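Long-range contacts in chitin oligosaccahride binding protein NagB1 (Paenibacillus sp. FPU-7, PDB 7EHP), which binds the chitin oligosaccharides N,N'-diacetylchitobiose and N,N',N''-triacetylchitotriose as a solute-binding protein, probably for uptake into the cell: residues 14-19 with 318-323; 113-118 with 305-310; 312-317 with 326-331. One frame throughout, in Å; residues are numbered along the deposited sequence.

In the fold
The three contacts lie on the same side of the chain's centre. Helix 310-320 takes part in contacts 1 and 3, while contact 2 uses helix 294-307, which precedes it in the chain. Contact 2 is wholly buried and fits a tyrosine ring against strand 109-125, with one hydroxyl-to-carbonyl bond. Contact 1 is mostly buried and bonds to the sugar; its other end, at Leu16 and Glu319, is more exposed and bridged by a water. Contact 3 runs from a buried glutamine, whose amide takes a backbone N-H, out to a surface loop whose outer residues are poorly ordered. Contacts 1 and 2 touch where Leu323 pairs with Tyr117, and contacts 2 and 3 meet at the carbonyl of Thr115.

Contact 1 of 3, residues 14-19 with 318-323; sequences VRLRLK and KESGIL. With NAG (2-acetamido-2-deoxy-beta-D-glucopyranose), chain C.
Arg17 of the sugar-binding pocket is backed by Ile322, where the start of helix 15-31 meets the turn that follows helix 310-320. Ile322 CG1 sits over the centre of one guanidinium face, 3.5 Å from Arg17 CZ, and the two side chains arrive from opposite directions. Arginine suits the place because its flat face accepts an aliphatic partner while its edge keeps its N-H groups for the ligand. That edge grips the acetamido oxygen O7 of the chain C N-acetylglucosamine in its plane, with Arg17 NH1 at 3.0 Å and NH2 at 2.9 Å. Both bonds are bent, 144° and 149° at the hydrogens, as is expected when two donors share one acceptor. Arg17 NH1 also comes within 2.9 Å of O1 of this sugar. A bend at chi3 (81°) turns the guanidinium out of the line of its chain. Farther from the sugar, Leu16 CD1 rests 3.8 Å from Glu319 O, and a water bridges Leu16 O and Glu319 OE2; the other carboxylate oxygen, OE1, forms a salt bridge with Arg315. Beyond Ser320, which packs against Leu16 CB and Arg17 CG, Gly321 takes positive phi as the helix ends. Ile322 then leans on Ala116 of strand 109-125, and Leu323 on helix 336-344.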
loop_
_atom_site.group_PDB
_atom_site.type_symbol
_atom_site.label_atom_id
_atom_site.label_comp_id
_atom_site.label_asym_id
_atom_site.label_seq_id
_atom_site.Cartn_x
_atom_site.Cartn_y
_atom_site.Cartn_z
ATOM N N VAL A 14 11.064 10.412 -2.750
ATOM C CA VAL A 14 11.406 9.447 -1.694
ATOM C C VAL A 14 12.918 9.247 -1.593
ATOM O O VAL A 14 13.389 8.173 -1.196
ATOM C CB VAL A 14 10.696 8.088 -1.882
ATOM C CG1 VAL A 14 9.169 8.251 -1.809
ATOM C CG2 VAL A 14 11.140 7.369 -3.176
ATOM N N ARG A 15 13.685 10.290 -1.922
ATOM C CA ARG A 15 15.143 10.197 -1.903
ATOM C C ARG A 15 15.679 9.741 -0.546
ATOM O O ARG A 15 16.622 8.941 -0.482
ATOM C CB ARG A 15 15.744 11.549 -2.304
ATOM C CG ARG A 15 17.252 11.675 -2.115
ATOM C CD ARG A 15 18.046 10.734 -3.014
ATOM N NE ARG A 15 19.428 10.593 -2.550
ATOM C CZ ARG A 15 20.178 9.506 -2.738
ATOM N NH1 ARG A 15 19.692 8.458 -3.405
ATOM N NH2 ARG A 15 21.426 9.471 -2.274
ATOM N N LEU A 16 15.100 10.221 0.556
ATOM C CA LEU A 16 15.624 9.801 1.858
ATOM C C LEU A 16 15.505 8.290 2.054
ATOM O O LEU A 16 16.393 7.669 2.659
ATOM C CB LEU A 16 14.907 10.544 2.987
ATOM C CG LEU A 16 15.262 12.027 3.082
ATOM C CD1 LEU A 16 14.274 12.729 3.999
ATOM C CD2 LEU A 16 16.697 12.217 3.576
ATOM N N ARG A 17 14.438 7.678 1.523
ATOM C CA ARG A 17 14.296 6.223 1.626
ATOM C C ARG A 17 15.371 5.496 0.819
ATOM O O ARG A 17 15.875 4.455 1.258
ATOM C CB ARG A 17 12.906 5.787 1.167
ATOM C CG ARG A 17 11.766 6.368 2.002
ATOM C CD ARG A 17 10.449 5.674 1.699
ATOM N NE ARG A 17 10.317 4.410 2.420
ATOM C CZ ARG A 17 9.210 3.674 2.430
ATOM N NH1 ARG A 17 8.148 4.082 1.751
ATOM N NH2 ARG A 17 9.164 2.529 3.103
ATOM N N LEU A 18 15.729 6.017 -0.362
ATOM C CA LEU A 18 16.808 5.398 -1.129
ATOM C C LEU A 18 18.158 5.628 -0.457
ATOM O O LEU A 18 18.991 4.715 -0.385
ATOM C CB LEU A 18 16.838 5.926 -2.557
ATOM C CG LEU A 18 17.909 5.350 -3.501
ATOM C CD1 LEU A 18 18.042 3.822 -3.421
ATOM C CD2 LEU A 18 17.643 5.806 -4.931
ATOM N N LYS A 19 18.388 6.842 0.037
ATOM C CA LYS A 19 19.613 7.124 0.772
ATOM C C LYS A 19 19.789 6.165 1.945
ATOM O O LYS A 19 20.914 5.730 2.231
ATOM C CB LYS A 19 19.607 8.579 1.243
ATOM C CG LYS A 19 20.839 8.985 2.034
ATOM C CD LYS A 19 22.124 8.720 1.254
ATOM C CE LYS A 19 23.267 9.580 1.800
ATOM N NZ LYS A 19 23.719 9.046 3.116
ATOM N N LYS A 318 11.056 8.831 11.516
ATOM C CA LYS A 318 11.397 10.227 11.764
ATOM C C LYS A 318 11.603 10.987 10.463
ATOM O O LYS A 318 11.141 12.126 10.322
ATOM C CB LYS A 318 12.659 10.283 12.627
ATOM C CG LYS A 318 13.129 11.662 13.080
ATOM C CD LYS A 318 14.559 11.566 13.622
ATOM C CE LYS A 318 15.046 12.854 14.266
ATOM N NZ LYS A 318 16.451 12.698 14.770
ATOM N N GLU A 319 12.290 10.367 9.499
ATOM C CA GLU A 319 12.659 11.043 8.260
ATOM C C GLU A 319 11.508 11.142 7.271
ATOM O O GLU A 319 11.426 12.106 6.500
ATOM C CB GLU A 319 13.811 10.297 7.595
ATOM C CG GLU A 319 15.160 10.591 8.177
ATOM C CD GLU A 319 16.257 9.904 7.413
ATOM O OE1 GLU A 319 17.439 10.087 7.795
ATOM O OE2 GLU A 319 15.931 9.167 6.446
ATOM N N SER A 320 10.636 10.150 7.253
ATOM C CA SER A 320 9.729 10.000 6.140
ATOM C C SER A 320 8.326 9.583 6.551
ATOM O O SER A 320 7.475 9.449 5.676
ATOM C CB SER A 320 10.307 8.987 5.137
ATOM O OG SER A 320 11.436 9.499 4.442
ATOM N N GLY A 321 8.062 9.376 7.841
ATOM C CA GLY A 321 6.728 9.068 8.317
ATOM C C GLY A 321 6.309 7.623 8.178
ATOM O O GLY A 321 5.142 7.300 8.446
ATOM N N ILE A 322 7.214 6.739 7.770
ATOM C CA ILE A 322 6.829 5.348 7.562
ATOM C C ILE A 322 6.647 4.648 8.900
ATOM O O ILE A 322 7.569 4.587 9.721
ATOM C CB ILE A 322 7.834 4.623 6.652
ATOM C CG1 ILE A 322 7.717 5.173 5.223
ATOM C CG2 ILE A 322 7.573 3.143 6.632
ATOM C CD1 ILE A 322 8.533 6.284 4.943
ATOM N N LEU A 323 5.459 4.084 9.100
ATOM C CA LEU A 323 5.105 3.468 10.368
ATOM C C LEU A 323 5.834 2.133 10.551
ATOM O O LEU A 323 5.938 1.335 9.610
ATOM C CB LEU A 323 3.590 3.271 10.442
ATOM C CG LEU A 323 2.819 4.573 10.192
ATOM C CD1 LEU A 323 1.315 4.317 10.124
ATOM C CD2 LEU A 323 3.138 5.628 11.248
HETATM C C1 NAG C . 5.850 1.711 -0.918
HETATM C C2 NAG C . 5.050 0.908 0.105
HETATM C C3 NAG C . 4.001 0.051 -0.604
HETATM C C4 NAG C . 3.202 0.858 -1.632
HETATM C C5 NAG C . 4.126 1.748 -2.476
HETATM C C6 NAG C . 3.421 2.686 -3.433
HETATM C C7 NAG C . 6.537 0.505 2.029
HETATM C C8 NAG C . 7.356 -0.518 2.761
HETATM N N2 NAG C . 5.916 0.073 0.926
HETATM O O1 NAG C . 6.827 2.452 -0.272
HETATM O O3 NAG C . 3.151 -0.539 0.378
HETATM O O4 NAG C . 2.637 -0.072 -2.549
HETATM O O5 NAG C . 4.975 2.548 -1.642
HETATM O O6 NAG C . 4.352 3.221 -4.371
HETATM O O7 NAG C . 6.453 1.670 2.415
HETATM O O HOH W 1 17.832 8.874 4.717
#

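Contact 2 of 3, residues 113-118 with 305-310; sequences LPTAYF and KIMYSE. With NAG (2-acetamido-2-deoxy-beta-D-glucopyranose), chain B.
The Tyr308 ring lies between Leu113 on one face and its own chain neighbour Met307 on the other, with Pro114 at its edge. Leu113 CD1 makes a CH-pi contact 3.9 Å from the Tyr308 ring centroid, only 20° off the ring normal, and Leu113 CB comes to 3.4 Å from Tyr308 CZ on that same face. Met307 CG stands over the centre of the opposite face. Near the ring plane, Pro114 O approaches Tyr308 CE1 at 3.3 Å. A second flat group, the Phe118 ring, turns one face to the ligand: C6 of the chain B N-acetylglucosamine lies over its centre, and Phe118 CE2 is 3.5 Å from that sugar's O6. Thr115, Ala116 and Phe118 thus line the glycan pocket, while the Leu113-Thr115 end of the segment packs on Tyr308.

Tyrosine suits this buried place because its ring fills the space between leucine and methionine while its hydroxyl meets a backbone acceptor. Tyr308 OH donates to Leu113 O at 2.7 Å, from 43° above the carbonyl plane and not along a lone pair. CG anti to the carbonyl carbon (chi1 -59°) carries the ring toward Leu113. Thr115 uses its methyl here: CG2 is 3.3 Å from Tyr308 OH and 3.9 Å from Met307 CG, leaving OG1 to a weak bond with Asn284 O. In the backbone, Tyr308 centres an inverse gamma turn; Ser309 OG donates to Ile306 O and, at the N-cap of helix 310-320, accepts from Met312 N.

In the fold, the contact sets the end of helix 294-307 beside strand 109-125. Tyr286 of strand 277-288 touches both Thr115 and Tyr308, Leu89 of helix 86-92 meets Leu113, and Met20 and Ile24 of helix 15-31 pack on Met307.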
loop_
_atom_site.group_PDB
_atom_site.type_symbol
_atom_site.label_atom_id
_atom_site.label_comp_id
_atom_site.label_asym_id
_atom_site.label_seq_id
_atom_site.Cartn_x
_atom_site.Cartn_y
_atom_site.Cartn_z
ATOM N N LEU A 113 9.947 -10.402 5.091
ATOM C CA LEU A 113 9.878 -9.562 6.285
ATOM C C LEU A 113 9.305 -8.206 5.900
ATOM O O LEU A 113 9.880 -7.521 5.027
ATOM C CB LEU A 113 11.261 -9.413 6.940
ATOM C CG LEU A 113 11.941 -10.693 7.450
ATOM C CD1 LEU A 113 13.375 -10.421 7.947
ATOM C CD2 LEU A 113 11.098 -11.382 8.532
ATOM N N PRO A 114 8.202 -7.773 6.514
ATOM C CA PRO A 114 7.673 -6.439 6.219
ATOM C C PRO A 114 8.577 -5.375 6.805
ATOM O O PRO A 114 9.060 -5.503 7.935
ATOM C CB PRO A 114 6.304 -6.445 6.912
ATOM C CG PRO A 114 6.507 -7.369 8.059
ATOM C CD PRO A 114 7.349 -8.485 7.485
ATOM N N THR A 115 8.825 -4.324 6.022
ATOM C CA THR A 115 9.613 -3.213 6.532
ATOM C C THR A 115 8.751 -2.117 7.109
ATOM O O THR A 115 9.293 -1.197 7.723
ATOM C CB THR A 115 10.487 -2.583 5.441
ATOM O OG1 THR A 115 9.660 -2.197 4.339
ATOM C CG2 THR A 115 11.618 -3.542 4.990
ATOM N N ALA A 116 7.438 -2.166 6.875
ATOM C CA ALA A 116 6.546 -1.110 7.314
ATOM C C ALA A 116 5.195 -1.693 7.702
ATOM O O ALA A 116 4.793 -2.752 7.220
ATOM C CB ALA A 116 6.325 -0.059 6.223
ATOM N N TYR A 117 4.503 -0.976 8.578
ATOM C CA TYR A 117 3.066 -1.103 8.737
ATOM C C TYR A 117 2.404 0.037 7.974
ATOM O O TYR A 117 2.849 1.187 8.054
ATOM C CB TYR A 117 2.670 -1.051 10.216
ATOM C CG TYR A 117 1.190 -0.877 10.455
ATOM C CD1 TYR A 117 0.332 -1.967 10.411
ATOM C CD2 TYR A 117 0.650 0.382 10.713
ATOM C CE1 TYR A 117 -1.022 -1.818 10.631
ATOM C CE2 TYR A 117 -0.696 0.540 10.941
ATOM C CZ TYR A 117 -1.527 -0.566 10.899
ATOM O OH TYR A 117 -2.868 -0.414 11.112
ATOM N N PHE A 118 1.350 -0.275 7.232
ATOM C CA PHE A 118 0.647 0.745 6.462
ATOM C C PHE A 118 -0.791 0.851 6.947
ATOM O O PHE A 118 -1.352 -0.120 7.458
ATOM C CB PHE A 118 0.690 0.433 4.936
ATOM C CG PHE A 118 -0.391 -0.513 4.457
ATOM C CD1 PHE A 118 -1.651 -0.040 4.090
ATOM C CD2 PHE A 118 -0.141 -1.874 4.362
ATOM C CE1 PHE A 118 -2.652 -0.922 3.655
ATOM C CE2 PHE A 118 -1.122 -2.757 3.936
ATOM C CZ PHE A 118 -2.378 -2.281 3.572
ATOM N N LYS A 305 19.926 -7.829 9.333
ATOM C CA LYS A 305 20.357 -7.301 10.621
ATOM C C LYS A 305 20.318 -5.779 10.638
ATOM O O LYS A 305 19.971 -5.171 11.656
ATOM C CB LYS A 305 21.764 -7.811 10.948
ATOM C CG LYS A 305 22.170 -7.524 12.374
ATOM C CD LYS A 305 23.413 -8.293 12.763
ATOM C CE LYS A 305 24.042 -7.664 13.998
ATOM N NZ LYS A 305 25.392 -8.202 14.294
ATOM N N ILE A 306 20.650 -5.142 9.515
ATOM C CA ILE A 306 20.678 -3.684 9.487
ATOM C C ILE A 306 19.278 -3.115 9.239
ATOM O O ILE A 306 18.798 -2.258 9.993
ATOM C CB ILE A 306 21.697 -3.202 8.435
ATOM C CG1 ILE A 306 23.092 -3.731 8.794
ATOM C CG2 ILE A 306 21.722 -1.687 8.346
ATOM C CD1 ILE A 306 24.004 -3.983 7.595
ATOM N N MET A 307 18.588 -3.588 8.195
ATOM C CA MET A 307 17.278 -3.013 7.864
ATOM C C MET A 307 16.272 -3.225 8.991
ATOM O O MET A 307 15.539 -2.304 9.374
ATOM C CB MET A 307 16.755 -3.619 6.559
ATOM C CG MET A 307 15.313 -3.221 6.173
ATOM S SD MET A 307 15.118 -1.451 5.867
ATOM C CE MET A 307 15.413 -1.361 4.106
ATOM N N TYR A 308 16.225 -4.429 9.543
ATOM C CA TYR A 308 15.217 -4.779 10.535
ATOM C C TYR A 308 15.793 -4.567 11.933
ATOM O O TYR A 308 15.974 -5.486 12.730
ATOM C CB TYR A 308 14.733 -6.201 10.305
ATOM C CG TYR A 308 14.148 -6.364 8.930
ATOM C CD1 TYR A 308 12.854 -5.937 8.660
ATOM C CD2 TYR A 308 14.889 -6.938 7.898
ATOM C CE1 TYR A 308 12.312 -6.058 7.392
ATOM C CE2 TYR A 308 14.357 -7.067 6.626
ATOM C CZ TYR A 308 13.063 -6.630 6.384
ATOM O OH TYR A 308 12.512 -6.763 5.135
ATOM N N SER A 309 16.065 -3.304 12.216
ATOM C CA SER A 309 16.632 -2.880 13.479
ATOM C C SER A 309 15.848 -1.675 13.961
ATOM O O SER A 309 15.210 -0.969 13.175
ATOM C CB SER A 309 18.115 -2.497 13.335
ATOM O OG SER A 309 18.212 -1.270 12.609
ATOM N N GLU A 310 15.926 -1.425 15.263
ATOM C CA GLU A 310 15.231 -0.267 15.789
ATOM C C GLU A 310 15.823 1.021 15.245
ATOM O O GLU A 310 15.083 1.997 15.030
ATOM C CB GLU A 310 15.212 -0.322 17.320
ATOM C CG GLU A 310 14.663 0.926 17.978
ATOM C CD GLU A 310 14.126 0.671 19.374
ATOM O OE1 GLU A 310 13.906 -0.514 19.722
ATOM O OE2 GLU A 310 13.920 1.661 20.108
HETATM C C1 NAG B . 1.252 -0.339 -2.353
HETATM C C2 NAG B . 0.831 -1.283 -3.475
HETATM C C3 NAG B . -0.639 -1.646 -3.331
HETATM C C4 NAG B . -0.893 -2.229 -1.950
HETATM C C5 NAG B . -0.405 -1.265 -0.871
HETATM C C6 NAG B . -0.536 -1.817 0.531
HETATM C C7 NAG B . 1.875 -1.350 -5.699
HETATM C C8 NAG B . 2.043 -0.652 -7.001
HETATM N N2 NAG B . 1.108 -0.727 -4.792
HETATM O O3 NAG B . -0.982 -2.599 -4.325
HETATM O O4 NAG B . -2.281 -2.464 -1.756
HETATM O O5 NAG B . 0.979 -0.949 -1.073
HETATM O O6 NAG B . 0.078 -3.093 0.662
HETATM O O7 NAG B . 2.403 -2.445 -5.472
#

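Contact 3 of 3, residues 312-317 with 326-331; sequences MQKRQL and MKLSDL
Gln313 leads from helix 310-320 to the loop 326-331, and each of its side-chain carbons meets something there. CB touches the methyl CD1 of Leu328 at 4.1 Å. Next, CG lies 3.7 Å from Met326 SD, and the carboxamide carbon CD passes close to Met326 CG, the two side chains crossing at about a right angle. A bend at chi2 (-79°) brings the amide round to the loop backbone. There OE1 accepts a hydrogen bond from Met326 N at 3.1 Å, with an N-H...O angle of 150° and the donor tilted 33° from the carbonyl plane; Ala325 N adds a weak bond to the same oxygen. NE2 instead donates to Thr115 O, which also receives Gln316 NE2. Glutamine fits because one amide supplies both an acceptor for the loop and a donor for the strand. A leucine in its place would probably leave Met326 N without this acceptor and Thr115 O with one donor fewer, making the start of the loop less firmly held.

Outward, Lys314 slides past Leu328 in the opposite direction, its CG 4.0 Å from Leu328 CD2. The long aliphatic chain packs while carrying its charge toward the surface: NZ forms a salt bridge with Glu310 and is modelled 4.5 Å from OD2 of the poorly ordered Asp330, too far for a second one. Leu317 CD2 meets Leu331 CG at 4.3 Å, though Leu331 too is poorly ordered.

The loop follows strand 323-324, whose Pro324 touches Gln313 and Leu331, and leads to helix 336-344; elsewhere on helix 310-320, Met312 and Gln316 pack on Met20 of helix 15-31.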
loop_
_atom_site.group_PDB
_atom_site.type_symbol
_atom_site.label_atom_id
_atom_site.label_comp_id
_atom_site.label_asym_id
_atom_site.label_seq_id
_atom_site.Cartn_x
_atom_site.Cartn_y
_atom_site.Cartn_z
ATOM N N MET A 312 16.970 1.569 12.133
ATOM C CA MET A 312 16.475 1.930 10.816
ATOM C C MET A 312 14.962 2.146 10.837
ATOM O O MET A 312 14.454 3.037 10.149
ATOM C CB MET A 312 16.876 0.868 9.799
ATOM C CG MET A 312 18.371 0.855 9.476
ATOM S SD MET A 312 18.916 2.406 8.746
ATOM C CE MET A 312 20.706 2.360 8.966
ATOM N N GLN A 313 14.237 1.356 11.639
ATOM C CA GLN A 313 12.801 1.561 11.810
ATOM C C GLN A 313 12.498 2.963 12.323
ATOM O O GLN A 313 11.582 3.635 11.826
ATOM C CB GLN A 313 12.238 0.512 12.768
ATOM C CG GLN A 313 12.191 -0.877 12.187
ATOM C CD GLN A 313 11.004 -1.082 11.259
ATOM O OE1 GLN A 313 9.871 -1.277 11.716
ATOM N NE2 GLN A 313 11.254 -1.040 9.954
ATOM N N LYS A 314 13.250 3.422 13.330
ATOM C CA LYS A 314 13.041 4.783 13.832
ATOM C C LYS A 314 13.426 5.825 12.792
ATOM O O LYS A 314 12.737 6.846 12.640
ATOM C CB LYS A 314 13.849 5.019 15.108
ATOM C CG LYS A 314 13.216 4.495 16.382
ATOM C CD LYS A 314 14.159 4.709 17.566
ATOM C CE LYS A 314 13.423 4.668 18.887
ATOM N NZ LYS A 314 14.375 4.440 20.007
ATOM N N ARG A 315 14.529 5.589 12.075
ATOM C CA ARG A 315 15.005 6.555 11.091
ATOM C C ARG A 315 13.939 6.826 10.028
ATOM O O ARG A 315 13.619 7.985 9.724
ATOM C CB ARG A 315 16.301 6.043 10.460
ATOM C CG ARG A 315 16.788 6.880 9.286
ATOM C CD ARG A 315 18.231 6.562 8.917
ATOM N NE ARG A 315 18.614 7.191 7.646
ATOM C CZ ARG A 315 19.758 6.957 7.008
ATOM N NH1 ARG A 315 20.647 6.115 7.534
ATOM N NH2 ARG A 315 20.022 7.567 5.855
ATOM N N GLN A 316 13.369 5.767 9.455
ATOM C CA GLN A 316 12.399 5.960 8.385
ATOM C C GLN A 316 11.108 6.547 8.927
ATOM O O GLN A 316 10.386 7.238 8.199
ATOM C CB GLN A 316 12.143 4.645 7.653
ATOM C CG GLN A 316 11.481 3.596 8.529
ATOM C CD GLN A 316 11.073 2.370 7.752
ATOM O OE1 GLN A 316 11.638 2.081 6.692
ATOM N NE2 GLN A 316 10.080 1.636 8.271
ATOM N N LEU A 317 10.815 6.317 10.209
ATOM C CA LEU A 317 9.659 6.964 10.823
ATOM C C LEU A 317 9.896 8.462 10.967
ATOM O O LEU A 317 9.053 9.278 10.575
ATOM C CB LEU A 317 9.364 6.334 12.188
ATOM C CG LEU A 317 8.290 7.073 12.990
ATOM C CD1 LEU A 317 6.951 7.010 12.240
ATOM C CD2 LEU A 317 8.139 6.498 14.396
ATOM N N MET A 326 8.050 -3.283 13.204
ATOM C CA MET A 326 8.541 -3.997 14.384
ATOM C C MET A 326 8.165 -3.277 15.678
ATOM O O MET A 326 7.697 -2.134 15.679
ATOM C CB MET A 326 10.067 -4.218 14.311
ATOM C CG MET A 326 10.607 -4.567 12.916
ATOM S SD MET A 326 12.411 -4.544 12.720
ATOM C CE MET A 326 12.882 -6.074 13.481
ATOM N N LYS A 327 8.352 -3.978 16.793
ATOM C CA LYS A 327 8.112 -3.396 18.110
ATOM C C LYS A 327 9.246 -2.441 18.470
ATOM O O LYS A 327 10.420 -2.807 18.379
ATOM C CB LYS A 327 7.983 -4.491 19.173
ATOM C CG LYS A 327 6.954 -5.577 18.853
ATOM C CD LYS A 327 6.199 -6.031 20.113
ATOM C CE LYS A 327 5.264 -7.226 19.858
ATOM N NZ LYS A 327 5.991 -8.525 19.698
ATOM N N LEU A 328 8.893 -1.219 18.880
ATOM C CA LEU A 328 9.852 -0.159 19.169
ATOM C C LEU A 328 9.872 0.191 20.655
ATOM O O LEU A 328 8.879 0.010 21.369
ATOM C CB LEU A 328 9.538 1.107 18.366
ATOM C CG LEU A 328 10.216 1.262 17.004
ATOM C CD1 LEU A 328 9.924 0.082 16.109
ATOM C CD2 LEU A 328 9.738 2.525 16.345
ATOM N N SER A 329 11.020 0.718 21.105
ATOM C CA SER A 329 11.198 1.103 22.505
ATOM C C SER A 329 10.673 2.508 22.770
ATOM O O SER A 329 10.008 2.742 23.788
ATOM C CB SER A 329 12.679 1.028 22.906
ATOM O OG SER A 329 13.173 -0.306 22.969
ATOM N N ASP A 330 10.951 3.448 21.864
ATOM C CA ASP A 330 10.713 4.865 22.107
ATOM C C ASP A 330 9.593 5.413 21.231
ATOM O O ASP A 330 8.551 5.821 21.755
ATOM C CB ASP A 330 12.027 5.638 21.897
ATOM C CG ASP A 330 11.995 7.039 22.477
ATOM O OD1 ASP A 330 10.919 7.663 22.479
ATOM O OD2 ASP A 330 13.053 7.505 22.960
ATOM N N LEU A 331 9.787 5.452 19.907
ATOM C CA LEU A 331 8.750 5.821 18.939
ATOM C C LEU A 331 8.124 7.196 19.212
ATOM O O LEU A 331 7.125 7.568 18.586
ATOM C CB LEU A 331 7.676 4.712 18.888
ATOM C CG LEU A 331 6.432 4.754 17.978
ATOM C CD1 LEU A 331 6.183 3.418 17.294
ATOM C CD2 LEU A 331 5.192 5.157 18.772
#